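Local coordinates for protein integral membrane indolylacetylinositol arabinosyltransferase EmbC (Mycolicibacterium smegmatis, PDB 7BVE) that probably transfers arabinose units in the membrane to build the arabinan of the mycobacterial cell wall, and binds the drug ethambutol, at residues 715-719 against 731-735; 631-635 against 706-711. All coordinates share one frame; numbering follows the deposited sequence.

In the fold
Both contacts are partly buried, though two touching residues of contact 2, Leu-706 and Asn-710, are exposed and none of contact 1 is. They lie about 13 Å apart, centre to centre, where the membrane helices give way to the C-terminal domain. Contact 2 holds the end of helix 688-710 to the loop between helices 602-619 and 647-668; contact 1 holds the start of helix 717-723 to the loop before strand 736-738. Their chemistry differs: contact 1 depends on side chains, an indole on a leucine methyl and an ion pair, whereas contact 2 depends on two glycines that bring backbones together. Met-708 joins them, packing on Ser-716 and Gly-718, while the Phe-632 ring reaches the Trp-715 carbonyl.

Contact 1. Residues 715-719 against 731-735; sequences WSVGR and GLAND
Trp-715 lays one face of its indole against Leu-732, and this is the tight part of the contact. The CD1 methyl sits over the five-membered ring, 3.8 Å from its centroid and 25° off the normal, a CH-pi contact; the two side chains cross at about a right angle. Backbone N of Val-717 lies beyond the opposite face, leaving the buried ring between its own chain and the leucine. The indole gets there because chi1 of -174° swings CG beside the carbonyl carbon, toward the 731-735 loop. Gly-731, with a positive phi that glycine adopts easily, brings its carbonyl oxygen obliquely to the indole, 3.5 Å from NE1.

The looser, partly exposed side is polar. Here Arg-719 and Asp-735 reach out from opposite directions to a salt bridge, NH2 to OD2 at 2.5 Å. OD2 comes in at the guanidinium edge, with the two planes 46° apart, and also lies at the indole edge, 3.1 Å from Trp-715 CD1. A long, flexible arginine suits this place: a bend at chi3 carries its charge across to the aspartate. Ser-716 OG accepts a weak bond from Arg-719 N, capping the helix, while Asp-735 N bonds to Leu-732 O and closes a beta turn. Together they form an N-capped helix start packed on a turn, where the chain leads from helix 717-723 into strand 736-738 of the mixed sheet.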
# COMPACT_ATOMS: atom_id res chain seq x y z
N TRP A 715 9.41 0.44 34.48
CA TRP A 715 9.10 -0.92 34.10
C TRP A 715 9.63 -1.19 32.70
O TRP A 715 9.54 -0.34 31.82
CB TRP A 715 7.60 -1.16 34.12
CG TRP A 715 7.17 -2.57 33.89
CD1 TRP A 715 7.12 -3.56 34.80
CD2 TRP A 715 6.80 -3.15 32.64
NE1 TRP A 715 6.69 -4.72 34.22
CE2 TRP A 715 6.50 -4.50 32.88
CE3 TRP A 715 6.69 -2.67 31.33
CZ2 TRP A 715 6.09 -5.36 31.89
CZ3 TRP A 715 6.28 -3.53 30.35
CH2 TRP A 715 5.98 -4.86 30.63
N SER A 716 10.17 -2.39 32.50
CA SER A 716 10.45 -2.89 31.17
C SER A 716 10.15 -4.37 31.16
O SER A 716 9.96 -4.99 32.21
CB SER A 716 11.89 -2.60 30.77
OG SER A 716 12.78 -3.18 31.70
N VAL A 717 10.08 -4.94 29.95
CA VAL A 717 9.76 -6.35 29.76
C VAL A 717 10.80 -7.24 30.43
O VAL A 717 10.47 -8.18 31.17
CB VAL A 717 9.63 -6.67 28.26
CG1 VAL A 717 9.65 -8.15 28.02
CG2 VAL A 717 8.36 -6.12 27.72
N GLY A 718 12.07 -6.91 30.23
CA GLY A 718 13.13 -7.74 30.77
C GLY A 718 13.26 -7.64 32.27
O GLY A 718 13.62 -8.61 32.93
N ARG A 719 12.94 -6.48 32.83
CA ARG A 719 13.01 -6.32 34.28
C ARG A 719 11.91 -7.11 34.97
O ARG A 719 12.11 -7.66 36.05
CB ARG A 719 12.90 -4.86 34.67
CG ARG A 719 13.24 -4.57 36.12
CD ARG A 719 12.91 -3.16 36.50
NE ARG A 719 11.47 -2.98 36.57
CZ ARG A 719 10.76 -3.19 37.67
NH1 ARG A 719 11.37 -3.53 38.79
NH2 ARG A 719 9.44 -3.01 37.65
N GLY A 731 3.47 -8.69 36.57
CA GLY A 731 3.65 -7.93 35.36
C GLY A 731 3.63 -6.43 35.58
O GLY A 731 4.27 -5.90 36.50
N LEU A 732 2.88 -5.73 34.73
CA LEU A 732 2.80 -4.28 34.74
C LEU A 732 1.84 -3.76 35.80
O LEU A 732 1.80 -2.56 36.05
CB LEU A 732 2.40 -3.80 33.34
CG LEU A 732 2.35 -2.35 32.87
CD1 LEU A 732 3.64 -1.69 33.17
CD2 LEU A 732 2.10 -2.29 31.39
N ALA A 733 1.11 -4.64 36.48
CA ALA A 733 0.12 -4.21 37.46
C ALA A 733 0.73 -3.72 38.76
O ALA A 733 0.01 -3.11 39.55
CB ALA A 733 -0.84 -5.36 37.76
N ASN A 734 2.01 -3.97 39.01
CA ASN A 734 2.66 -3.43 40.19
C ASN A 734 3.25 -2.05 39.97
O ASN A 734 3.57 -1.36 40.95
CB ASN A 734 3.78 -4.36 40.65
CG ASN A 734 3.26 -5.64 41.25
OD1 ASN A 734 3.44 -6.72 40.69
ND2 ASN A 734 2.63 -5.53 42.40
N ASP A 735 3.39 -1.62 38.72
CA ASP A 735 4.07 -0.39 38.38
C ASP A 735 3.14 0.63 37.74
O ASP A 735 3.61 1.56 37.10
CB ASP A 735 5.25 -0.70 37.47
CG ASP A 735 6.35 -1.42 38.22
OD1 ASP A 735 6.52 -1.14 39.42
OD2 ASP A 735 7.03 -2.28 37.63

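Contact 2. Residues 631-635 against 706-711; sequences NFGVP and LGMINQ
Gly-633 and Gly-707 let a loop lie directly on the C-terminal turn of helix 688-710, a close glycine-mediated packing of backbone on backbone at the end of a predicted transmembrane helix. The CA atoms of Val-634 and Gly-707 are just 4.2 Å apart, a spacing that suits a helix position without a side chain. Gly-633 has a positive phi of 87°, readily taken by glycine, and any side chain there would point toward the helix and run into Gly-707 O.

Side chains flank this glycine centre. On one flank the extended Gln-711 chain reaches Phe-632, its CD 4.1 Å from the phenylalanine CB. The two side chains meet at a slant, the amide and ring planes 58° apart, so they neither stack nor meet squarely edge to face. The end of the Phe-632 ring leads away from helix 688-710. An aromatic suits this place because its ring offers a pi face to Arg-1035, a cation-pi contact, while CB merely touches the glutamine. On the other flank Pro-635, well suited to an irregular loop, brings CD within 4.5 Å of Leu-706 CB in looser apolar packing. Val-634 starts away from the helix and rests on Asn-624, yet its CG2 lies 4.4 Å from Gly-707 CA and fills the place a side chain on Gly-707 would need. Between the flanks, Gly-707 CA directs a hydrogen at the carbonyl of Gly-633, with CA to O 3.5 Å and an angle of 151° at the hydrogen.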
# COMPACT_ATOMS: atom_id res chain seq x y z
N ASN A 631 8.58 -1.90 23.24
CA ASN A 631 9.10 -0.74 22.56
C ASN A 631 9.58 0.32 23.54
O ASN A 631 10.02 1.39 23.10
CB ASN A 631 8.01 -0.18 21.66
CG ASN A 631 8.55 0.43 20.42
OD1 ASN A 631 9.73 0.32 20.14
ND2 ASN A 631 7.69 1.09 19.66
N PHE A 632 9.50 0.07 24.84
CA PHE A 632 9.86 1.05 25.86
C PHE A 632 11.37 1.16 25.95
O PHE A 632 12.05 0.22 26.37
CB PHE A 632 9.31 0.67 27.23
CG PHE A 632 7.82 0.84 27.40
CD1 PHE A 632 7.03 1.35 26.39
CD2 PHE A 632 7.23 0.54 28.61
CE1 PHE A 632 5.67 1.51 26.58
CE2 PHE A 632 5.88 0.71 28.80
CZ PHE A 632 5.10 1.19 27.78
N GLY A 633 11.92 2.31 25.58
CA GLY A 633 13.32 2.61 25.79
C GLY A 633 14.27 2.16 24.71
O GLY A 633 15.48 2.36 24.85
N VAL A 634 13.76 1.57 23.64
CA VAL A 634 14.61 0.96 22.61
C VAL A 634 15.20 2.05 21.73
O VAL A 634 14.48 2.99 21.36
CB VAL A 634 13.78 -0.05 21.80
CG1 VAL A 634 14.54 -0.62 20.64
CG2 VAL A 634 13.35 -1.17 22.69
N PRO A 635 16.49 2.00 21.39
CA PRO A 635 17.07 3.02 20.51
C PRO A 635 16.56 2.92 19.08
O PRO A 635 16.42 1.84 18.52
CB PRO A 635 18.57 2.73 20.57
CG PRO A 635 18.68 1.34 21.03
CD PRO A 635 17.54 1.13 21.96
N LEU A 706 19.70 -2.74 25.79
CA LEU A 706 19.78 -1.31 26.08
C LEU A 706 18.42 -0.71 26.38
O LEU A 706 18.32 0.22 27.18
CB LEU A 706 20.43 -0.55 24.93
CG LEU A 706 21.93 -0.69 24.79
CD1 LEU A 706 22.36 0.01 23.53
CD2 LEU A 706 22.59 -0.07 25.99
N GLY A 707 17.36 -1.23 25.76
CA GLY A 707 16.02 -0.81 26.14
C GLY A 707 15.67 -1.18 27.57
O GLY A 707 14.96 -0.44 28.25
N MET A 708 16.17 -2.31 28.04
CA MET A 708 15.96 -2.68 29.44
C MET A 708 16.84 -1.84 30.37
O MET A 708 16.48 -1.61 31.53
CB MET A 708 16.23 -4.17 29.62
CG MET A 708 15.82 -4.78 30.95
SD MET A 708 17.04 -4.79 32.25
CE MET A 708 18.12 -6.08 31.68
N ILE A 709 17.99 -1.38 29.89
CA ILE A 709 18.89 -0.62 30.77
C ILE A 709 18.51 0.86 30.86
O ILE A 709 18.67 1.47 31.92
CB ILE A 709 20.35 -0.85 30.32
CG1 ILE A 709 20.78 -2.27 30.68
CG2 ILE A 709 21.34 0.11 30.94
CD1 ILE A 709 22.13 -2.65 30.18
N ASN A 710 17.96 1.45 29.79
CA ASN A 710 17.60 2.86 29.81
C ASN A 710 16.49 3.16 30.81
O ASN A 710 16.53 4.16 31.52
CB ASN A 710 17.18 3.35 28.42
CG ASN A 710 18.34 3.46 27.48
OD1 ASN A 710 18.32 2.93 26.37
ND2 ASN A 710 19.39 4.14 27.92
N GLN A 711 15.51 2.26 30.90
CA GLN A 711 14.44 2.50 31.91
C GLN A 711 14.66 1.56 33.09
O GLN A 711 13.86 0.63 33.24
CB GLN A 711 13.06 2.27 31.28
CG GLN A 711 12.54 3.45 30.47
CD GLN A 711 11.22 3.15 29.82
OE1 GLN A 711 10.64 2.08 29.99
NE2 GLN A 711 10.72 4.11 29.06